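Local coordinates for nitrate transport protein (Xanthomonas axonopodis pv. citri, PDB 3KSX), which binds alkanesulfonates in the periplasm, here holding the sulfonate buffer MOPS, and probably hands them to an ABC importer, at residues E113-R124 and L192-N203; S166-F174 and W182-L192. One frame throughout, in Å; residues are numbered along the deposited sequence.

Contact 1. Residues E113-R124 and L192-N203; sequences ETILVPSKSALR and LTLDGSARLLAN. With SO4 (sulfate ion), chain C.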
# COMPACT_ATOMS: atom_id res chain seq x y z
N GLU A 113 -2.29 2.21 9.12
CA GLU A 113 -2.83 0.86 8.84
C GLU A 113 -3.68 0.45 10.02
O GLU A 113 -3.16 0.36 11.12
CB GLU A 113 -1.74 -0.23 8.69
CG GLU A 113 -0.75 0.08 7.62
CD GLU A 113 -1.14 -0.56 6.25
OE1 GLU A 113 -2.24 -1.19 6.07
OE2 GLU A 113 -0.25 -0.46 5.37
N THR A 114 -4.96 0.14 9.79
CA THR A 114 -5.92 0.04 10.91
C THR A 114 -6.93 -1.11 10.77
O THR A 114 -7.27 -1.47 9.65
CB THR A 114 -6.69 1.37 11.07
OG1 THR A 114 -7.61 1.54 9.98
CG2 THR A 114 -5.72 2.56 11.05
N ILE A 115 -7.41 -1.65 11.90
CA ILE A 115 -8.61 -2.40 11.98
C ILE A 115 -9.67 -1.46 12.58
O ILE A 115 -9.47 -0.94 13.72
CB ILE A 115 -8.37 -3.65 12.83
CG1 ILE A 115 -7.15 -4.47 12.28
CG2 ILE A 115 -9.65 -4.59 12.96
CD1 ILE A 115 -6.90 -5.74 13.20
N LEU A 116 -10.76 -1.30 11.81
CA LEU A 116 -11.90 -0.46 12.14
C LEU A 116 -13.08 -1.35 12.52
O LEU A 116 -13.23 -2.46 11.96
CB LEU A 116 -12.23 0.46 10.96
CG LEU A 116 -11.20 1.41 10.38
CD1 LEU A 116 -11.84 2.30 9.38
CD2 LEU A 116 -10.57 2.19 11.46
N VAL A 117 -13.91 -0.90 13.45
CA VAL A 117 -15.19 -1.49 13.70
C VAL A 117 -16.25 -0.41 13.61
O VAL A 117 -15.94 0.84 13.84
CB VAL A 117 -15.31 -2.24 15.08
CG1 VAL A 117 -14.26 -3.36 15.15
CG2 VAL A 117 -15.11 -1.22 16.22
N PRO A 118 -17.47 -0.82 13.26
CA PRO A 118 -18.56 0.16 13.29
C PRO A 118 -18.60 0.76 14.70
O PRO A 118 -18.42 0.04 15.70
CB PRO A 118 -19.82 -0.68 13.02
CG PRO A 118 -19.28 -1.81 12.14
CD PRO A 118 -17.98 -2.16 12.86
N SER A 119 -18.85 2.05 14.75
CA SER A 119 -18.85 2.79 16.04
C SER A 119 -19.94 2.24 16.98
O SER A 119 -19.73 2.14 18.19
CB SER A 119 -18.90 4.30 15.80
OG SER A 119 -20.03 4.65 15.01
N LYS A 120 -21.04 1.71 16.42
CA LYS A 120 -22.09 1.18 17.27
C LYS A 120 -21.80 -0.15 17.90
O LYS A 120 -22.56 -0.63 18.74
CB LYS A 120 -23.40 1.09 16.51
CG LYS A 120 -23.39 0.02 15.41
CD LYS A 120 -24.47 -1.03 15.65
CE LYS A 120 -25.46 -1.07 14.52
NZ LYS A 120 -26.00 -2.49 14.37
N SER A 121 -20.74 -0.80 17.44
CA SER A 121 -20.38 -2.13 17.81
C SER A 121 -20.03 -2.37 19.27
O SER A 121 -19.47 -1.46 19.96
CB SER A 121 -19.16 -2.47 16.91
OG SER A 121 -18.40 -3.46 17.44
N ALA A 122 -20.29 -3.59 19.73
CA ALA A 122 -19.81 -4.05 21.05
C ALA A 122 -18.36 -4.48 21.03
O ALA A 122 -17.82 -4.90 22.10
CB ALA A 122 -20.64 -5.25 21.54
N LEU A 123 -17.69 -4.43 19.87
CA LEU A 123 -16.28 -4.91 19.85
C LEU A 123 -15.34 -3.85 20.36
O LEU A 123 -15.40 -2.73 19.89
CB LEU A 123 -15.85 -5.34 18.41
CG LEU A 123 -16.83 -6.22 17.68
CD1 LEU A 123 -16.23 -6.56 16.29
CD2 LEU A 123 -17.21 -7.49 18.49
N ARG A 124 -14.48 -4.20 21.33
CA ARG A 124 -13.58 -3.19 21.93
C ARG A 124 -12.14 -3.61 22.08
O ARG A 124 -11.27 -2.77 22.38
CB ARG A 124 -14.11 -2.71 23.31
CG ARG A 124 -15.24 -1.76 23.03
CD ARG A 124 -15.73 -0.86 24.14
NE ARG A 124 -16.93 -0.33 23.52
CZ ARG A 124 -18.09 -1.01 23.41
NH1 ARG A 124 -18.27 -2.23 23.97
NH2 ARG A 124 -19.08 -0.44 22.75
N LEU A 192 -13.69 7.73 8.07
CA LEU A 192 -14.74 7.03 8.83
C LEU A 192 -14.65 7.31 10.36
O LEU A 192 -15.66 7.33 11.07
CB LEU A 192 -14.65 5.52 8.54
CG LEU A 192 -15.40 5.02 7.31
CD1 LEU A 192 -14.80 5.48 6.02
CD2 LEU A 192 -15.44 3.48 7.28
N THR A 193 -13.46 7.52 10.89
CA THR A 193 -13.34 7.79 12.31
C THR A 193 -13.80 9.26 12.52
O THR A 193 -14.43 9.61 13.55
CB THR A 193 -11.88 7.51 12.85
OG1 THR A 193 -10.92 8.23 12.06
CG2 THR A 193 -11.59 6.03 12.76
N LEU A 194 -13.55 10.14 11.52
CA LEU A 194 -13.91 11.54 11.73
C LEU A 194 -15.40 11.78 11.57
O LEU A 194 -16.02 12.68 12.23
CB LEU A 194 -13.12 12.48 10.83
CG LEU A 194 -11.69 12.82 11.32
CD1 LEU A 194 -11.04 13.65 10.27
CD2 LEU A 194 -11.53 13.57 12.70
N ASP A 195 -16.03 11.01 10.71
CA ASP A 195 -17.48 11.25 10.50
C ASP A 195 -18.35 10.40 11.42
O ASP A 195 -19.62 10.47 11.33
CB ASP A 195 -17.84 11.12 9.01
CG ASP A 195 -17.97 9.68 8.52
OD1 ASP A 195 -17.86 8.71 9.29
OD2 ASP A 195 -18.18 9.52 7.28
N GLY A 196 -17.72 9.67 12.32
CA GLY A 196 -18.43 8.82 13.31
C GLY A 196 -18.91 7.44 12.86
O GLY A 196 -19.52 6.71 13.65
N SER A 197 -18.53 7.05 11.66
CA SER A 197 -18.86 5.72 11.11
C SER A 197 -18.14 4.56 11.86
O SER A 197 -18.69 3.41 11.97
CB SER A 197 -18.45 5.66 9.63
OG SER A 197 -19.28 6.43 8.78
N ALA A 198 -16.93 4.83 12.34
CA ALA A 198 -16.05 3.80 12.90
C ALA A 198 -15.23 4.24 14.12
O ALA A 198 -14.99 5.47 14.34
CB ALA A 198 -15.07 3.30 11.81
N ARG A 199 -14.85 3.25 14.91
CA ARG A 199 -13.85 3.39 15.97
C ARG A 199 -12.61 2.65 15.55
O ARG A 199 -12.72 1.61 14.94
CB ARG A 199 -14.28 2.81 17.34
CG ARG A 199 -15.36 3.64 18.08
CD ARG A 199 -15.68 2.94 19.38
NE ARG A 199 -16.62 1.82 19.20
CZ ARG A 199 -16.28 0.53 19.40
NH1 ARG A 199 -15.06 0.14 19.75
NH2 ARG A 199 -17.19 -0.39 19.26
N LEU A 200 -11.43 3.19 15.88
CA LEU A 200 -10.20 2.41 15.72
C LEU A 200 -10.17 1.24 16.70
O LEU A 200 -10.31 1.37 17.96
CB LEU A 200 -8.99 3.33 15.94
CG LEU A 200 -7.60 2.72 15.84
CD1 LEU A 200 -7.37 2.25 14.44
CD2 LEU A 200 -6.61 3.83 16.20
N LEU A 201 -9.88 0.03 16.22
CA LEU A 201 -9.74 -1.03 17.17
C LEU A 201 -8.22 -1.27 17.41
O LEU A 201 -7.80 -1.52 18.53
CB LEU A 201 -10.43 -2.30 16.67
CG LEU A 201 -10.47 -3.42 17.71
CD1 LEU A 201 -11.48 -3.10 18.69
CD2 LEU A 201 -10.90 -4.73 17.08
N ALA A 202 -7.43 -1.27 16.33
CA ALA A 202 -5.96 -1.51 16.46
C ALA A 202 -5.28 -0.90 15.26
O ALA A 202 -5.90 -0.79 14.22
CB ALA A 202 -5.66 -3.01 16.51
N ASN A 203 -4.05 -0.42 15.40
CA ASN A 203 -3.26 0.03 14.20
C ASN A 203 -1.99 -0.76 14.11
O ASN A 203 -1.87 -1.78 14.81
CB ASN A 203 -2.99 1.56 14.22
CG ASN A 203 -2.08 2.00 15.40
OD1 ASN A 203 -1.36 1.19 16.02
ND2 ASN A 203 -2.07 3.31 15.67
S SO4 C . -3.94 0.76 19.00
O1 SO4 C . -3.21 -0.27 18.20
O2 SO4 C . -4.79 0.03 19.96
O3 SO4 C . -2.98 1.64 19.66
O4 SO4 C . -4.85 1.68 18.28
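T114 meets L200 side chain to side chain: T114 CB lies 3.5 Å from L200 CD1, and the two side chains cross at about a right angle. The strands 113-118 and 198-203 run antiparallel here. I115 N gives its hydrogen to A202 O. I115 O takes a bond from L201 N at 2.7 Å and a weak one from A202 N, so L201 and A202 both face I115 in a classic beta bulge. L116 lies on the same face of the sheet as T114 and L200. Its CB packs on A198 CB, and its methyls reach L192 and T193. V117 and R199 form a hydrogen-bonded pair, and their side chains share the other face with I115 and A202. V117 CG1 packs against L201 CD2. P118 starts a type I turn. S119 then ties the turn to the loop after helix 188-194: S119 OG donates to G196 O at 2.5 Å, and S119 N to S197 O from above the carbonyl plane. The carbonyl oxygens of S119, within the turn, and L123, beyond it, receive the R199 guanidinium at its edge. R199 bends at chi3 (-81°), which turns its head toward this loop. R199 NE donates almost straight to S119 O, at 171°. NH1 and NH2 grip L123 O end-on, at 2.9 Å from R199 NH1 to L123 O. V117 CG2 covers one face of the guanidinium. R124 lies on the opposite face, its own guanidinium stacked at 21° with centres 4.7 Å apart. At the far end of strand 198-203, N203 N hydrogen-bonds O1 of a sulfate that probably came from the crystallisation liquor. The edge strand is thus held by backbone bonds, with one arginine fixing the 119-123 loop. Carbonyl oxygens around R199 probably offset the cost of placing two guanidinium groups together.

Contact 2. Residues S166-F174 and W182-L192; sequences SPANARAAF and WAIWDPWYSAL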
# COMPACT_ATOMS: atom_id res chain seq x y z
N SER A 166 -12.37 -5.28 -2.18
CA SER A 166 -11.68 -4.02 -2.47
C SER A 166 -12.08 -2.88 -1.56
O SER A 166 -13.13 -2.88 -0.98
CB SER A 166 -11.90 -3.62 -3.95
OG SER A 166 -13.23 -3.19 -4.12
N PRO A 167 -11.24 -1.82 -1.48
CA PRO A 167 -11.62 -0.84 -0.52
C PRO A 167 -13.04 -0.22 -0.72
O PRO A 167 -13.75 0.03 0.25
CB PRO A 167 -10.53 0.22 -0.65
CG PRO A 167 -9.28 -0.56 -1.08
CD PRO A 167 -9.84 -1.72 -1.93
N ALA A 168 -13.45 0.03 -1.95
CA ALA A 168 -14.77 0.64 -2.19
C ALA A 168 -15.87 -0.34 -1.87
O ALA A 168 -16.93 0.06 -1.33
CB ALA A 168 -14.91 1.14 -3.70
N ASN A 169 -15.65 -1.60 -2.21
CA ASN A 169 -16.69 -2.58 -1.91
C ASN A 169 -16.82 -2.92 -0.45
O ASN A 169 -17.94 -3.17 0.04
CB ASN A 169 -16.53 -3.85 -2.70
CG ASN A 169 -16.71 -3.61 -4.16
OD1 ASN A 169 -17.35 -2.63 -4.57
ND2 ASN A 169 -16.07 -4.44 -4.96
N ALA A 170 -15.67 -2.94 0.23
CA ALA A 170 -15.66 -3.06 1.66
C ALA A 170 -16.32 -1.86 2.35
O ALA A 170 -17.03 -2.03 3.32
CB ALA A 170 -14.21 -3.31 2.21
N ARG A 171 -16.14 -0.64 1.83
CA ARG A 171 -16.73 0.54 2.46
C ARG A 171 -18.20 0.40 2.33
O ARG A 171 -18.91 0.76 3.22
CB ARG A 171 -16.34 1.79 1.68
CG ARG A 171 -17.19 3.01 2.04
CD ARG A 171 -16.60 3.61 3.26
NE ARG A 171 -17.48 4.61 3.92
CZ ARG A 171 -18.47 4.32 4.79
NH1 ARG A 171 -18.77 3.06 5.07
NH2 ARG A 171 -19.17 5.29 5.38
N ALA A 172 -18.66 -0.18 1.23
CA ALA A 172 -20.13 -0.26 1.03
C ALA A 172 -20.73 -1.33 1.91
O ALA A 172 -21.83 -1.10 2.48
CB ALA A 172 -20.51 -0.45 -0.39
N ALA A 173 -20.02 -2.48 2.05
CA ALA A 173 -20.45 -3.55 2.99
C ALA A 173 -20.47 -3.05 4.44
O ALA A 173 -21.36 -3.41 5.24
CB ALA A 173 -19.53 -4.75 2.86
N PHE A 174 -19.49 -2.24 4.78
CA PHE A 174 -19.38 -1.63 6.14
C PHE A 174 -20.60 -0.71 6.35
O PHE A 174 -21.26 -0.84 7.37
CB PHE A 174 -18.07 -0.79 6.25
CG PHE A 174 -17.70 -0.37 7.66
CD1 PHE A 174 -18.13 0.86 8.16
CD2 PHE A 174 -16.87 -1.17 8.46
CE1 PHE A 174 -17.76 1.24 9.42
CE2 PHE A 174 -16.55 -0.79 9.73
CZ PHE A 174 -17.00 0.43 10.19
N TRP A 182 -13.06 -3.95 9.66
CA TRP A 182 -12.58 -3.77 8.31
C TRP A 182 -11.11 -3.47 8.48
O TRP A 182 -10.82 -2.53 9.25
CB TRP A 182 -13.36 -2.60 7.67
CG TRP A 182 -12.93 -2.22 6.26
CD1 TRP A 182 -12.24 -3.02 5.33
CD2 TRP A 182 -13.24 -1.03 5.61
NE1 TRP A 182 -12.06 -2.32 4.14
CE2 TRP A 182 -12.68 -1.08 4.31
CE3 TRP A 182 -13.92 0.15 6.02
CZ2 TRP A 182 -12.79 0.01 3.42
CZ3 TRP A 182 -14.06 1.23 5.09
CH2 TRP A 182 -13.47 1.14 3.84
N ALA A 183 -10.21 -4.27 7.91
CA ALA A 183 -8.77 -3.89 8.01
C ALA A 183 -8.52 -3.07 6.71
O ALA A 183 -8.74 -3.56 5.60
CB ALA A 183 -7.88 -5.02 8.10
N ILE A 184 -8.03 -1.85 6.92
CA ILE A 184 -7.94 -0.81 5.82
C ILE A 184 -6.93 0.27 6.17
O ILE A 184 -6.45 0.31 7.29
CB ILE A 184 -9.35 -0.18 5.51
CG1 ILE A 184 -9.40 0.61 4.19
CG2 ILE A 184 -9.85 0.73 6.70
CD1 ILE A 184 -9.02 -0.20 2.93
N TRP A 185 -6.59 1.10 5.23
CA TRP A 185 -5.58 2.12 5.48
C TRP A 185 -6.24 3.49 5.28
O TRP A 185 -7.42 3.58 4.97
CB TRP A 185 -4.43 1.85 4.49
CG TRP A 185 -4.86 1.48 3.11
CD1 TRP A 185 -5.12 2.30 2.08
CD2 TRP A 185 -5.08 0.13 2.62
NE1 TRP A 185 -5.49 1.57 0.98
CE2 TRP A 185 -5.51 0.24 1.29
CE3 TRP A 185 -4.98 -1.13 3.19
CZ2 TRP A 185 -5.74 -0.87 0.48
CZ3 TRP A 185 -5.31 -2.24 2.40
CH2 TRP A 185 -5.70 -2.09 1.07
N ASP A 186 -5.47 4.57 5.49
CA ASP A 186 -5.84 5.92 5.09
C ASP A 186 -6.00 6.05 3.56
O ASP A 186 -5.23 5.45 2.78
CB ASP A 186 -4.82 6.95 5.56
CG ASP A 186 -5.21 7.61 6.85
OD1 ASP A 186 -6.42 7.72 7.15
OD2 ASP A 186 -4.30 8.00 7.58
N PRO A 187 -6.97 6.85 3.12
CA PRO A 187 -7.75 7.82 3.96
C PRO A 187 -9.07 7.32 4.55
O PRO A 187 -9.74 8.10 5.21
CB PRO A 187 -8.05 8.94 2.95
CG PRO A 187 -8.38 8.07 1.64
CD PRO A 187 -7.29 6.98 1.68
N TRP A 188 -9.45 6.07 4.27
CA TRP A 188 -10.68 5.48 4.82
C TRP A 188 -10.65 5.51 6.36
O TRP A 188 -11.62 5.92 6.97
CB TRP A 188 -10.91 4.05 4.31
CG TRP A 188 -10.68 3.91 2.81
CD1 TRP A 188 -9.47 3.63 2.15
CD2 TRP A 188 -11.66 4.02 1.80
NE1 TRP A 188 -9.67 3.59 0.80
CE2 TRP A 188 -11.00 3.82 0.55
CE3 TRP A 188 -13.02 4.29 1.82
CZ2 TRP A 188 -11.69 3.85 -0.68
CZ3 TRP A 188 -13.72 4.34 0.58
CH2 TRP A 188 -13.05 4.12 -0.65
N TYR A 189 -9.55 5.12 7.00
CA TYR A 189 -9.38 5.29 8.43
C TYR A 189 -9.78 6.71 8.92
O TYR A 189 -10.66 6.90 9.79
CB TYR A 189 -7.92 4.98 8.79
CG TYR A 189 -7.49 5.40 10.12
CD1 TYR A 189 -8.33 5.26 11.23
CD2 TYR A 189 -6.19 5.86 10.32
CE1 TYR A 189 -7.92 5.65 12.49
CE2 TYR A 189 -5.76 6.22 11.56
CZ TYR A 189 -6.63 6.14 12.65
OH TYR A 189 -6.19 6.51 13.91
N SER A 190 -9.13 7.70 8.35
CA SER A 190 -9.38 9.07 8.88
C SER A 190 -10.81 9.51 8.61
O SER A 190 -11.44 10.13 9.49
CB SER A 190 -8.38 10.05 8.29
OG SER A 190 -7.03 9.77 8.72
N ALA A 191 -11.32 9.20 7.40
CA ALA A 191 -12.67 9.62 6.90
C ALA A 191 -13.75 9.04 7.82
O ALA A 191 -14.60 9.79 8.32
CB ALA A 191 -12.88 9.15 5.40
N LEU A 192 -13.69 7.73 8.07
CA LEU A 192 -14.74 7.03 8.83
C LEU A 192 -14.65 7.31 10.36
O LEU A 192 -15.66 7.33 11.07
CB LEU A 192 -14.65 5.52 8.54
CG LEU A 192 -15.40 5.02 7.31
CD1 LEU A 192 -14.80 5.48 6.02
CD2 LEU A 192 -15.44 3.48 7.28
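A170 and W182 make the closest side-chain approach of the contact, with A170 CB 3.1 Å from W182 NE1. The indole lies against helix 167-175. A170 C and R171 N sit over one of its faces, and I184 CB of its own strand covers the opposite one. W182 CG is anti to the backbone N (chi1 177°), which sends the ring out to the helix backbone. There P167 O comes within 3.3 Å of W182 CZ2.

Other aromatic rings also meet the helix. F174 and W182 meet obliquely, planes at 42°, and F174 CD2 touches W182 CB. P167 CB sits over one face of the W188 indole, offset toward its rim, while P167 CG touches W185 CZ2 at 3.9 Å. A W185 side-chain atom lies about 3 Å from the bound MOPS, so P167 backs a tryptophan at the ligand.

The remaining contacts involve the P167 ring, the R171 chain and L192. P167 CB packs on I184 CD1. R171 bends at chi2 (83°); its CB and CG touch W188 CZ3, and its CD touches W188 CE3. The R171 and L192 side chains pass alongside each other, pointing opposite ways. L192 CD2 lies over one face of the guanidinium, and L192 CD1 is 3.5 Å from R171 NE. The same L192 CD2 also touches F174 CD1.

No hydrogen bond crosses between the segments; the contact is van der Waals packing, largely of apolar groups. It places helix 167-175 against strand 181-185 and the start of helix 188-194. Such a helix layered on a mixed sheet is the alpha/beta arrangement of a periplasmic binding protein lobe, here beside the bound sulfonate.

Going from the N terminus, the first of these elements is strand 113-118, with the turn after it. Helix 167-175 and strand 181-185 follow, and contact 2 closes the short loop between them, with helix 188-194 coming next. Strand 198-203 then returns to strand 113-118 and closes the longer loop of contact 1, so contact 2 is nested inside contact 1. The two share L192 and helix 188-194, and their centres lie about 10 Å apart. Strand 113-118 sits between 198-203 and 181-185 in one mixed sheet. Probable backbone bonds from W182 to L116 and from I184 to T114 join the contacts, and F174 packs on P118.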